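Glutathione S-transferase (Natrialba magadii ATCC 43099, PDB 6GZF) probably transfers glutathione to electrophilic substrates or removes it from glutathionyl-hydroquinones, as a Xi-class glutathione transferase. Local coordinates at residues M154-D158 and E238-A242. Numbering follows the deposited sequence.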
# COMPACT_ATOMS: atom_id res chain seq x y z
N MET A 154 21.79 -16.94 -14.16
CA MET A 154 22.74 -16.09 -13.45
C MET A 154 24.04 -16.84 -13.18
O MET A 154 25.13 -16.32 -13.39
CB MET A 154 22.14 -15.58 -12.14
CG MET A 154 23.16 -14.92 -11.22
SD MET A 154 22.43 -13.97 -9.87
CE MET A 154 21.65 -15.26 -8.92
N ARG A 155 23.90 -18.08 -12.71
CA ARG A 155 25.04 -18.92 -12.38
C ARG A 155 25.92 -19.22 -13.59
O ARG A 155 27.14 -19.08 -13.53
CB ARG A 155 24.57 -20.23 -11.75
CG ARG A 155 25.68 -21.24 -11.49
CD ARG A 155 26.73 -20.69 -10.53
NE ARG A 155 26.15 -20.34 -9.24
CZ ARG A 155 25.97 -21.20 -8.24
NH1 ARG A 155 25.44 -20.80 -7.10
NH2 ARG A 155 26.34 -22.47 -8.39
N MET A 156 25.31 -19.63 -14.69
CA MET A 156 26.07 -19.99 -15.88
C MET A 156 26.65 -18.75 -16.57
O MET A 156 27.70 -18.83 -17.22
CB MET A 156 25.22 -20.80 -16.85
CG MET A 156 24.09 -20.04 -17.52
SD MET A 156 23.11 -21.11 -18.60
CE MET A 156 22.15 -22.03 -17.40
N PHE A 157 25.98 -17.61 -16.44
CA PHE A 157 26.54 -16.34 -16.87
C PHE A 157 27.82 -16.06 -16.09
O PHE A 157 28.77 -15.48 -16.60
CB PHE A 157 25.56 -15.18 -16.66
CG PHE A 157 24.55 -15.02 -17.77
CD1 PHE A 157 24.42 -15.98 -18.76
CD2 PHE A 157 23.75 -13.89 -17.82
CE1 PHE A 157 23.49 -15.82 -19.77
CE2 PHE A 157 22.82 -13.73 -18.83
CZ PHE A 157 22.69 -14.70 -19.81
N ASP A 158 27.81 -16.49 -14.83
CA ASP A 158 28.86 -16.18 -13.88
C ASP A 158 30.09 -17.08 -14.03
O ASP A 158 31.22 -16.60 -13.95
CB ASP A 158 28.30 -16.30 -12.46
CG ASP A 158 29.20 -15.67 -11.42
OD1 ASP A 158 30.04 -14.82 -11.78
OD2 ASP A 158 29.07 -16.03 -10.23
N GLU A 238 26.54 -13.61 -6.07
CA GLU A 238 25.20 -13.83 -6.62
C GLU A 238 24.13 -13.66 -5.54
O GLU A 238 23.00 -13.30 -5.84
CB GLU A 238 25.09 -15.23 -7.23
CG GLU A 238 26.02 -15.50 -8.39
CD GLU A 238 25.77 -16.86 -9.02
OE1 GLU A 238 24.80 -17.52 -8.61
OE2 GLU A 238 26.54 -17.26 -9.91
N ALA A 239 24.51 -13.94 -4.30
CA ALA A 239 23.60 -13.82 -3.17
C ALA A 239 23.08 -12.40 -3.03
O ALA A 239 21.92 -12.18 -2.66
CB ALA A 239 24.30 -14.25 -1.88
N ASP A 240 23.93 -11.43 -3.34
CA ASP A 240 23.56 -10.02 -3.27
C ASP A 240 22.63 -9.64 -4.42
O ASP A 240 21.75 -8.79 -4.25
CB ASP A 240 24.80 -9.13 -3.28
CG ASP A 240 25.79 -9.51 -2.19
OD1 ASP A 240 26.66 -10.37 -2.45
OD2 ASP A 240 25.70 -8.95 -1.08
N ILE A 241 22.84 -10.25 -5.58
CA ILE A 241 22.02 -9.97 -6.75
C ILE A 241 20.58 -10.45 -6.55
O ILE A 241 19.64 -9.77 -6.95
CB ILE A 241 22.61 -10.63 -8.02
CG1 ILE A 241 24.05 -10.15 -8.24
CG2 ILE A 241 21.75 -10.33 -9.24
CD1 ILE A 241 24.65 -10.62 -9.55
N ALA A 242 20.43 -11.61 -5.92
CA ALA A 242 19.11 -12.15 -5.62
C ALA A 242 18.36 -11.23 -4.66
O ALA A 242 17.18 -10.93 -4.86
CB ALA A 242 19.23 -13.54 -5.03
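Glu238 reaches from helix 238-247 across to helix 150-159 and lays its carboxylate against Arg155, a worked example of how two domains can be joined through a buried charge. Here the thioredoxin-like N-terminal domain meets the all-helical C-terminal domain of the glutathione transferase fold; the axes of the two short segments come within 11.7 Å, 144° apart in direction. With its outer chain straight, Glu238 offers OE1 to Arg155 NE at 3.2 Å, nearly straight at 166°. NE comes to the syn side but tilted off the carboxylate plane, whereas OE1 lies nearly in the guanidinium plane; the second bond from NE, to OE2, is weak. Bends at chi2 and chi3 fold the arginine back, turning the edge of its guanidinium to the carboxylate; NH1 goes on to a salt bridge with Asp181, and Tyr172 adds a cation-pi contact.

The close-packed side is apolar. Met154 runs alongside the Glu238 chain in the reverse direction, its CE 3.8 Å from Glu238 CB, and its SD lies 3.8 Å from Ile241 CG2, with Thr73 of helix 65-77 touching both Met154 and Ile241. Arg155, by contrast, is partly exposed and marks the looser side. Cut back to an alanine, Glu238 would probably leave Arg155 NE without its carboxylate mate and Met154 CE with less to pack on.

The like-charged carboxylates of Asp158 and Glu238 are close neighbours, which may raise the proton affinity of one, with Arg155 the likely compensating charge.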